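Local structure of CbsA (Xanthomonas oryzae pv. oryzae, 5XYH) at residues Tyr93-Arg98 against Ala173-Ala178; Arg98-Leu103 against Leu150-Thr155; Asn190-Gly195 against Ser211-Val216. The protein hydrolyses beta-1,4-glucosidic bonds in cellulose, probably releasing cellobiose from chain ends as a cell-wall-degrading exoglucanase of glycoside hydrolase family 6. One frame throughout, in Å; residues are numbered along the deposited sequence.

Contact 1: Tyr93-Arg98 against Ala173-Ala178; sequences YDMPGR and AGIKYA
Met95 reaches from the loop that follows strand 86-92 to Gly174 and Ile175 on helix 170-183, fastening a strand-end loop to an outer helix of the distorted alpha/beta barrel of glycoside hydrolase family 6. With CG anti to the backbone N (chi1 -175°), CB and CG run past the helix without touching 173-178. Bends at chi2 and chi3 then fold the thioether inward. The sulfur comes first, SD lying 4.2 Å from CA of Gly174, where the helix bears no side chain and the bulky atom can settle against the backbone. Beyond it the terminal methyl rests on Ile175: CE is 3.6 Å from CG1, with CD1 almost as near, the two side chains crossing at about a right angle. All three residues are buried, and the contact is wholly apolar.

The loop has bonds of its own. Met95 to Arg98 form a type II beta turn with Gly97 at the position of positive phi, and the backbone N atoms of Asp94 and Met95 are bound by the carboxylate of Glu146. Arg98 folds back over the start of the loop: NH1 donates to O of Tyr93 at 3.1 Å, a bent bond (137°), and in a cation-pi contact CE2 of the Tyr93 ring lies 3.4 Å above the centre of the Arg98 guanidinium plane.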
loop_
_atom_site.group_PDB
_atom_site.type_symbol
_atom_site.label_atom_id
_atom_site.label_comp_id
_atom_site.label_asym_id
_atom_site.label_seq_id
_atom_site.Cartn_x
_atom_site.Cartn_y
_atom_site.Cartn_z
ATOM N N TYR A 93 -2.699 1.582 -10.734
ATOM C CA TYR A 93 -3.903 1.736 -9.913
ATOM C C TYR A 93 -5.008 2.437 -10.713
ATOM O O TYR A 93 -5.410 3.561 -10.422
ATOM C CB TYR A 93 -3.557 2.515 -8.639
ATOM C CG TYR A 93 -4.636 2.635 -7.573
ATOM C CD1 TYR A 93 -5.308 1.519 -7.098
ATOM C CD2 TYR A 93 -4.934 3.872 -7.006
ATOM C CE1 TYR A 93 -6.278 1.623 -6.102
ATOM C CE2 TYR A 93 -5.895 3.990 -6.021
ATOM C CZ TYR A 93 -6.570 2.855 -5.575
ATOM O OH TYR A 93 -7.533 2.965 -4.591
ATOM N N ASP A 94 -5.540 1.756 -11.736
ATOM C CA ASP A 94 -6.707 2.279 -12.446
ATOM C C ASP A 94 -7.663 1.168 -12.887
ATOM O O ASP A 94 -8.312 1.287 -13.931
ATOM C CB ASP A 94 -6.285 3.113 -13.664
ATOM C CG ASP A 94 -7.338 4.155 -14.053
ATOM O OD1 ASP A 94 -8.224 4.460 -13.220
ATOM O OD2 ASP A 94 -7.283 4.654 -15.194
ATOM N N MET A 95 -7.771 0.102 -12.102
ATOM C CA MET A 95 -8.669 -1.002 -12.424
ATOM C C MET A 95 -10.074 -0.490 -12.755
ATOM O O MET A 95 -10.590 0.397 -12.066
ATOM C CB MET A 95 -8.746 -1.976 -11.245
ATOM C CG MET A 95 -9.557 -3.220 -11.548
ATOM S SD MET A 95 -8.695 -4.335 -12.682
ATOM C CE MET A 95 -7.517 -5.073 -11.548
ATOM N N PRO A 96 -10.722 -1.023 -13.792
ATOM C CA PRO A 96 -12.168 -0.816 -13.944
ATOM C C PRO A 96 -12.908 -1.232 -12.678
ATOM O O PRO A 96 -12.590 -2.243 -12.060
ATOM C CB PRO A 96 -12.536 -1.720 -15.128
ATOM C CG PRO A 96 -11.242 -1.949 -15.872
ATOM C CD PRO A 96 -10.167 -1.924 -14.822
ATOM N N GLY A 97 -13.897 -0.432 -12.285
ATOM C CA GLY A 97 -14.602 -0.700 -11.039
ATOM C C GLY A 97 -13.709 -0.681 -9.815
ATOM O O GLY A 97 -13.911 -1.480 -8.888
ATOM N N ARG A 98 -12.727 0.227 -9.793
ATOM C CA ARG A 98 -11.708 0.261 -8.744
ATOM C C ARG A 98 -12.344 0.343 -7.364
ATOM O O ARG A 98 -13.402 0.949 -7.189
ATOM C CB ARG A 98 -10.776 1.457 -8.965
ATOM C CG ARG A 98 -9.335 1.240 -8.493
ATOM C CD ARG A 98 -8.478 2.468 -8.746
ATOM N NE ARG A 98 -8.866 3.590 -7.897
ATOM C CZ ARG A 98 -8.480 4.841 -8.097
ATOM N NH1 ARG A 98 -7.685 5.133 -9.110
ATOM N NH2 ARG A 98 -8.893 5.802 -7.286
ATOM N N ALA A 173 -9.027 -10.140 -15.585
ATOM C CA ALA A 173 -8.578 -9.788 -16.930
ATOM C C ALA A 173 -7.653 -8.584 -16.896
ATOM O O ALA A 173 -6.645 -8.555 -17.607
ATOM C CB ALA A 173 -9.770 -9.519 -17.847
ATOM N N GLY A 174 -7.980 -7.586 -16.069
ATOM C CA GLY A 174 -7.114 -6.421 -15.941
ATOM C C GLY A 174 -5.739 -6.749 -15.379
ATOM O O GLY A 174 -4.724 -6.243 -15.863
ATOM N N ILE A 175 -5.688 -7.572 -14.331
ATOM C CA ILE A 175 -4.400 -7.950 -13.752
ATOM C C ILE A 175 -3.565 -8.709 -14.774
ATOM O O ILE A 175 -2.367 -8.455 -14.933
ATOM C CB ILE A 175 -4.590 -8.784 -12.475
ATOM C CG1 ILE A 175 -5.407 -8.034 -11.420
ATOM C CG2 ILE A 175 -3.219 -9.226 -11.936
ATOM C CD1 ILE A 175 -4.628 -7.100 -10.555
ATOM N N LYS A 176 -4.182 -9.666 -15.467
ATOM C CA LYS A 176 -3.437 -10.459 -16.439
ATOM C C LYS A 176 -2.825 -9.569 -17.512
ATOM O O LYS A 176 -1.651 -9.728 -17.872
ATOM C CB LYS A 176 -4.350 -11.520 -17.067
ATOM C CG LYS A 176 -3.737 -12.221 -18.265
ATOM C CD LYS A 176 -4.752 -13.100 -18.983
ATOM C CE LYS A 176 -4.057 -13.983 -19.988
ATOM N NZ LYS A 176 -4.955 -14.965 -20.652
ATOM N N TYR A 177 -3.604 -8.605 -18.018
ATOM C CA TYR A 177 -3.094 -7.724 -19.065
ATOM C C TYR A 177 -1.973 -6.836 -18.534
ATOM O O TYR A 177 -0.945 -6.646 -19.202
ATOM C CB TYR A 177 -4.240 -6.877 -19.625
ATOM C CG TYR A 177 -3.904 -6.127 -20.891
ATOM C CD1 TYR A 177 -4.080 -6.720 -22.134
ATOM C CD2 TYR A 177 -3.416 -4.830 -20.844
ATOM C CE1 TYR A 177 -3.769 -6.052 -23.292
ATOM C CE2 TYR A 177 -3.105 -4.145 -22.007
ATOM C CZ TYR A 177 -3.285 -4.761 -23.229
ATOM O OH TYR A 177 -2.992 -4.085 -24.396
ATOM N N ALA A 178 -2.160 -6.273 -17.336
ATOM C CA ALA A 178 -1.105 -5.478 -16.722
ATOM C C ALA A 178 0.172 -6.288 -16.587
ATOM O O ALA A 178 1.250 -5.831 -16.981
ATOM C CB ALA A 178 -1.558 -4.952 -15.358
#

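Contact 2: Arg98-Leu103 against Leu150-Thr155; sequences RDCHAL and LPNLVT
Asn152 and Cys100 carry most of this contact, with His101 adding a smaller share at its more exposed margin. Asn152 points from helix 150-155 into the type I beta turn that runs from Asp99 to Ala102, and the closest approach is sulfur to carbon: SG of Cys100 sits 3.4 Å from CB of Asn152, a snug approach in which the sulfur lies against the root of the side chain and stays farther from the amide. Cys100 achieves this by placing SG between its own backbone N and carbonyl carbon (chi1 66°). The sulfur is also half of a disulfide with Cys162, at helix 160-167, so the turn is tied covalently to a third element while it leans on the second.

His101 touches through its stem. Its CB lies 3.6 Å from OD1 of Asn152, and with CG anti to the backbone N the imidazole is carried away from the helix.

The amide of Asn152 is held from its own side of the interface: OD1 accepts from ND2 of Asn156 and ND2 donates to OD1 of Asp148, which fixes the rotation of the group. The short helix is braced as well, O of Pro151 taking the backbone N of Val154 and of Thr155 and, from above its carbonyl plane, OG1 of Thr155 at 3.2 Å. In the loop, NE of Arg98 donates to OD2 of Asp99 at 2.9 Å, a nearly straight bond (167°) within a salt bridge, with OD2 in the guanidinium plane.

No hydrogen bond spans the two segments; polar bonds position each partner locally, and what joins them is van der Waals contact around a disulfide sulfur, with the covalent link to Cys162 holding that sulfur in place.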
loop_
_atom_site.group_PDB
_atom_site.type_symbol
_atom_site.label_atom_id
_atom_site.label_comp_id
_atom_site.label_asym_id
_atom_site.label_seq_id
_atom_site.Cartn_x
_atom_site.Cartn_y
_atom_site.Cartn_z
ATOM N N ARG A 98 -12.727 0.227 -9.793
ATOM C CA ARG A 98 -11.708 0.261 -8.744
ATOM C C ARG A 98 -12.344 0.343 -7.364
ATOM O O ARG A 98 -13.402 0.949 -7.189
ATOM C CB ARG A 98 -10.776 1.457 -8.965
ATOM C CG ARG A 98 -9.335 1.240 -8.493
ATOM C CD ARG A 98 -8.478 2.468 -8.746
ATOM N NE ARG A 98 -8.866 3.590 -7.897
ATOM C CZ ARG A 98 -8.480 4.841 -8.097
ATOM N NH1 ARG A 98 -7.685 5.133 -9.110
ATOM N NH2 ARG A 98 -8.893 5.802 -7.286
ATOM N N ASP A 99 -11.711 -0.316 -6.391
ATOM C CA ASP A 99 -12.099 -0.242 -4.981
ATOM C C ASP A 99 -13.559 -0.654 -4.774
ATOM O O ASP A 99 -14.396 0.112 -4.281
ATOM C CB ASP A 99 -11.831 1.161 -4.430
ATOM C CG ASP A 99 -10.496 1.720 -4.899
ATOM O OD1 ASP A 99 -9.441 1.233 -4.433
ATOM O OD2 ASP A 99 -10.503 2.640 -5.741
ATOM N N CYS A 100 -13.860 -1.891 -5.165
ATOM C CA CYS A 100 -15.255 -2.326 -5.189
ATOM C C CYS A 100 -15.909 -2.298 -3.807
ATOM O O CYS A 100 -17.142 -2.234 -3.716
ATOM C CB CYS A 100 -15.357 -3.731 -5.790
ATOM S SG CYS A 100 -14.565 -5.021 -4.779
ATOM N N HIS A 101 -15.121 -2.351 -2.729
ATOM C CA HIS A 101 -15.670 -2.384 -1.378
ATOM C C HIS A 101 -15.743 -1.000 -0.739
ATOM O O HIS A 101 -16.362 -0.849 0.323
ATOM C CB HIS A 101 -14.840 -3.340 -0.502
ATOM C CG HIS A 101 -15.399 -3.545 0.874
ATOM N ND1 HIS A 101 -14.793 -3.038 2.003
ATOM C CD2 HIS A 101 -16.512 -4.189 1.300
ATOM C CE1 HIS A 101 -15.509 -3.360 3.066
ATOM N NE2 HIS A 101 -16.556 -4.058 2.668
ATOM N N ALA A 102 -15.159 0.013 -1.372
ATOM C CA ALA A 102 -15.205 1.370 -0.852
ATOM C C ALA A 102 -16.628 1.924 -0.879
ATOM O O ALA A 102 -17.436 1.586 -1.750
ATOM C CB ALA A 102 -14.286 2.281 -1.674
ATOM N N LEU A 103 -16.915 2.807 0.078
ATOM C CA LEU A 103 -18.180 3.541 0.060
ATOM C C LEU A 103 -18.245 4.520 -1.106
ATOM O O LEU A 103 -19.322 4.726 -1.681
ATOM C CB LEU A 103 -18.376 4.284 1.379
ATOM C CG LEU A 103 -18.550 3.360 2.584
ATOM C CD1 LEU A 103 -18.812 4.157 3.841
ATOM C CD2 LEU A 103 -19.662 2.330 2.323
ATOM N N LEU A 150 -7.776 -7.636 -6.026
ATOM C CA LEU A 150 -8.074 -9.057 -5.884
ATOM C C LEU A 150 -8.549 -9.488 -4.497
ATOM O O LEU A 150 -9.501 -10.288 -4.434
ATOM C CB LEU A 150 -6.839 -9.876 -6.289
ATOM C CG LEU A 150 -6.459 -9.812 -7.767
ATOM C CD1 LEU A 150 -5.349 -10.811 -8.096
ATOM C CD2 LEU A 150 -7.679 -10.083 -8.623
ATOM N N PRO A 151 -7.957 -9.043 -3.375
ATOM C CA PRO A 151 -8.428 -9.530 -2.064
ATOM C C PRO A 151 -9.926 -9.360 -1.840
ATOM O O PRO A 151 -10.540 -10.195 -1.160
ATOM C CB PRO A 151 -7.621 -8.686 -1.068
ATOM C CG PRO A 151 -6.400 -8.289 -1.815
ATOM C CD PRO A 151 -6.855 -8.074 -3.216
ATOM N N ASN A 152 -10.539 -8.323 -2.419
ATOM C CA ASN A 152 -11.974 -8.132 -2.238
ATOM C C ASN A 152 -12.778 -9.262 -2.852
ATOM O O ASN A 152 -13.894 -9.546 -2.398
ATOM C CB ASN A 152 -12.416 -6.801 -2.833
ATOM C CG ASN A 152 -11.745 -5.627 -2.179
ATOM O OD1 ASN A 152 -11.910 -5.399 -0.975
ATOM N ND2 ASN A 152 -10.978 -4.859 -2.968
ATOM N N LEU A 153 -12.244 -9.915 -3.887
ATOM C CA LEU A 153 -12.960 -11.044 -4.471
ATOM C C LEU A 153 -13.055 -12.221 -3.508
ATOM O O LEU A 153 -13.945 -13.066 -3.659
ATOM C CB LEU A 153 -12.295 -11.496 -5.770
ATOM C CG LEU A 153 -12.018 -10.439 -6.836
ATOM C CD1 LEU A 153 -11.573 -11.129 -8.095
ATOM C CD2 LEU A 153 -13.268 -9.602 -7.098
ATOM N N VAL A 154 -12.173 -12.290 -2.521
ATOM C CA VAL A 154 -12.181 -13.374 -1.553
ATOM C C VAL A 154 -12.964 -13.007 -0.300
ATOM O O VAL A 154 -13.742 -13.817 0.206
ATOM C CB VAL A 154 -10.735 -13.784 -1.205
ATOM C CG1 VAL A 154 -10.733 -14.874 -0.136
ATOM C CG2 VAL A 154 -10.013 -14.261 -2.463
ATOM N N THR A 155 -12.793 -11.787 0.213
ATOM C CA THR A 155 -13.341 -11.446 1.521
ATOM C C THR A 155 -14.633 -10.652 1.457
ATOM O O THR A 155 -15.378 -10.635 2.442
ATOM C CB THR A 155 -12.323 -10.643 2.334
ATOM O OG1 THR A 155 -11.981 -9.455 1.612
ATOM C CG2 THR A 155 -11.060 -11.465 2.579
#

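Contact 3: Asn190-Gly195 against Ser211-Val216; sequences NYMDIG and SLYTRV
A single short hydrogen bond from a buried phenol to a main-chain carbonyl marks this contact: OH of Tyr213 donates to O of Asp193 at 2.6 Å, in the carbonyl plane and on a lone pair, with a C=O...donor angle of 142°. The carbonyl stands at the edge of the tyrosine ring, near its plane, where strand 188-193 gives way to loop.

One face of the same ring receives Ile194. With CG1 anti to the backbone N (chi1 -166°) and the chain extended, CD1 lands 3.8 Å from the ring centroid and only 11° off the normal, a well-formed CH-pi contact; CG1 is 3.6 Å from CZ, nearer the hydroxyl end. Met192 completes the grip, its doubly bent chain sliding past Tyr213 in the opposite direction until CE lies 3.9 Å from CE2.

The pairing lies within a beta-alpha-beta unit, strand 188-193 followed by helix 206-218 and strand 229-232, and of residues 211-216, Tyr213 is the one that touches 190-195. Phe230 of the next strand touches Met192, Ile194 and Tyr213.

Asp193 turns its side chain from the helix. OD1 is bound to OG1 of Thr234, and OD2 accepts from N of Gly195 at 3.2 Å in an Asx turn, the N-H coming from above the carboxylate plane and Gly195 itself adopting a positive phi.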
loop_
_atom_site.group_PDB
_atom_site.type_symbol
_atom_site.label_atom_id
_atom_site.label_comp_id
_atom_site.label_asym_id
_atom_site.label_seq_id
_atom_site.Cartn_x
_atom_site.Cartn_y
_atom_site.Cartn_z
ATOM N N ASN A 190 7.452 -6.602 -10.987
ATOM C CA ASN A 190 6.037 -6.524 -10.634
ATOM C C ASN A 190 5.788 -7.224 -9.310
ATOM O O ASN A 190 6.061 -8.421 -9.181
ATOM C CB ASN A 190 5.155 -7.153 -11.711
ATOM C CG ASN A 190 5.247 -6.431 -13.030
ATOM O OD1 ASN A 190 5.220 -5.198 -13.087
ATOM N ND2 ASN A 190 5.365 -7.199 -14.115
ATOM N N TYR A 191 5.218 -6.493 -8.351
ATOM C CA TYR A 191 4.825 -7.050 -7.060
ATOM C C TYR A 191 3.312 -6.949 -6.896
ATOM O O TYR A 191 2.747 -5.850 -6.926
ATOM C CB TYR A 191 5.554 -6.340 -5.921
ATOM C CG TYR A 191 7.038 -6.683 -5.879
ATOM C CD1 TYR A 191 7.943 -6.014 -6.701
ATOM C CD2 TYR A 191 7.524 -7.678 -5.027
ATOM C CE1 TYR A 191 9.283 -6.324 -6.673
ATOM C CE2 TYR A 191 8.875 -7.988 -4.988
ATOM C CZ TYR A 191 9.747 -7.302 -5.813
ATOM O OH TYR A 191 11.095 -7.584 -5.787
ATOM N N MET A 192 2.668 -8.102 -6.717
ATOM C CA MET A 192 1.222 -8.191 -6.575
ATOM C C MET A 192 0.785 -7.680 -5.199
ATOM O O MET A 192 1.235 -8.194 -4.170
ATOM C CB MET A 192 0.784 -9.645 -6.754
ATOM C CG MET A 192 1.015 -10.226 -8.130
ATOM S SD MET A 192 0.007 -9.420 -9.364
ATOM C CE MET A 192 -1.633 -9.844 -8.791
ATOM N N ASP A 193 -0.111 -6.694 -5.173
ATOM C CA ASP A 193 -0.687 -6.250 -3.912
ATOM C C ASP A 193 -1.547 -7.359 -3.327
ATOM O O ASP A 193 -2.354 -7.965 -4.036
ATOM C CB ASP A 193 -1.540 -5.000 -4.104
ATOM C CG ASP A 193 -2.105 -4.485 -2.786
ATOM O OD1 ASP A 193 -1.402 -3.693 -2.121
ATOM O OD2 ASP A 193 -3.227 -4.901 -2.403
ATOM N N ILE A 194 -1.400 -7.618 -2.033
ATOM C CA ILE A 194 -2.196 -8.691 -1.440
ATOM C C ILE A 194 -2.696 -8.274 -0.055
ATOM O O ILE A 194 -2.655 -9.049 0.909
ATOM C CB ILE A 194 -1.397 -10.021 -1.448
ATOM C CG1 ILE A 194 -2.295 -11.239 -1.172
ATOM C CG2 ILE A 194 -0.162 -9.983 -0.534
ATOM C CD1 ILE A 194 -1.632 -12.543 -1.576
ATOM N N GLY A 195 -3.193 -7.032 0.041
ATOM C CA GLY A 195 -3.882 -6.578 1.236
ATOM C C GLY A 195 -2.968 -6.493 2.450
ATOM O O GLY A 195 -1.751 -6.331 2.333
ATOM N N SER A 211 -5.258 -19.741 -4.470
ATOM C CA SER A 211 -5.583 -20.243 -5.801
ATOM C C SER A 211 -5.966 -19.119 -6.760
ATOM O O SER A 211 -5.698 -19.220 -7.965
ATOM C CB SER A 211 -6.700 -21.282 -5.731
ATOM O OG SER A 211 -7.970 -20.670 -5.840
ATOM N N LEU A 212 -6.565 -18.036 -6.249
ATOM C CA LEU A 212 -6.869 -16.884 -7.092
ATOM C C LEU A 212 -5.600 -16.250 -7.637
ATOM O O LEU A 212 -5.453 -16.078 -8.848
ATOM C CB LEU A 212 -7.680 -15.844 -6.316
ATOM C CG LEU A 212 -7.903 -14.498 -7.010
ATOM C CD1 LEU A 212 -8.669 -14.676 -8.298
ATOM C CD2 LEU A 212 -8.633 -13.535 -6.066
ATOM N N TYR A 213 -4.674 -15.875 -6.756
ATOM C CA TYR A 213 -3.430 -15.281 -7.232
ATOM C C TYR A 213 -2.677 -16.250 -8.131
ATOM O O TYR A 213 -2.112 -15.851 -9.153
ATOM C CB TYR A 213 -2.558 -14.845 -6.049
ATOM C CG TYR A 213 -3.012 -13.521 -5.458
ATOM C CD1 TYR A 213 -4.089 -13.460 -4.579
ATOM C CD2 TYR A 213 -2.380 -12.345 -5.801
ATOM C CE1 TYR A 213 -4.511 -12.238 -4.044
ATOM C CE2 TYR A 213 -2.789 -11.128 -5.278
ATOM C CZ TYR A 213 -3.845 -11.069 -4.413
ATOM O OH TYR A 213 -4.223 -9.835 -3.916
ATOM N N THR A 214 -2.681 -17.532 -7.784
ATOM C CA THR A 214 -1.963 -18.496 -8.617
ATOM C C THR A 214 -2.602 -18.594 -9.997
ATOM O O THR A 214 -1.914 -18.518 -11.023
ATOM C CB THR A 214 -1.927 -19.862 -7.927
ATOM O OG1 THR A 214 -1.251 -19.729 -6.673
ATOM C CG2 THR A 214 -1.174 -20.866 -8.787
ATOM N N ARG A 215 -3.931 -18.718 -10.039
ATOM C CA ARG A 215 -4.636 -18.836 -11.313
ATOM C C ARG A 215 -4.424 -17.611 -12.194
ATOM O O ARG A 215 -4.227 -17.741 -13.412
ATOM C CB ARG A 215 -6.122 -19.058 -11.046
ATOM C CG ARG A 215 -6.986 -19.073 -12.269
ATOM C CD ARG A 215 -8.415 -19.450 -11.890
ATOM N NE ARG A 215 -9.104 -18.411 -11.119
ATOM C CZ ARG A 215 -9.388 -18.497 -9.823
ATOM N NH1 ARG A 215 -9.033 -19.573 -9.135
ATOM N NH2 ARG A 215 -10.038 -17.508 -9.220
ATOM N N VAL A 216 -4.443 -16.412 -11.605
ATOM C CA VAL A 216 -4.315 -15.202 -12.419
ATOM C C VAL A 216 -2.921 -15.101 -13.019
ATOM O O VAL A 216 -2.766 -14.873 -14.225
ATOM C CB VAL A 216 -4.652 -13.949 -11.593
ATOM C CG1 VAL A 216 -4.255 -12.682 -12.373
ATOM C CG2 VAL A 216 -6.129 -13.927 -11.253
#

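How the contacts relate
The centre of contact 2 lies about 12 Å from that of contact 1 and about 14 Å from that of contact 3, and side chains bridge all three. Contacts 1 and 2 share Arg98 in one loop, where OH of Tyr93 lies 2.6 Å from OD1 of Asp99, a probable hydrogen bond. Ile175 of contact 1 turns its other branch to contact 3, with CG2 3.6 Å from CE of Met192. Contact 2 reaches contact 3 through helix 150-155, CD of Pro151 lying 3.2 Å from OH of Tyr213. Loop 93-103 and Asp193 lie at the C-terminal ends of strands 86-92 and 188-193, the side where barrels of this family carry the active site, and probably so here.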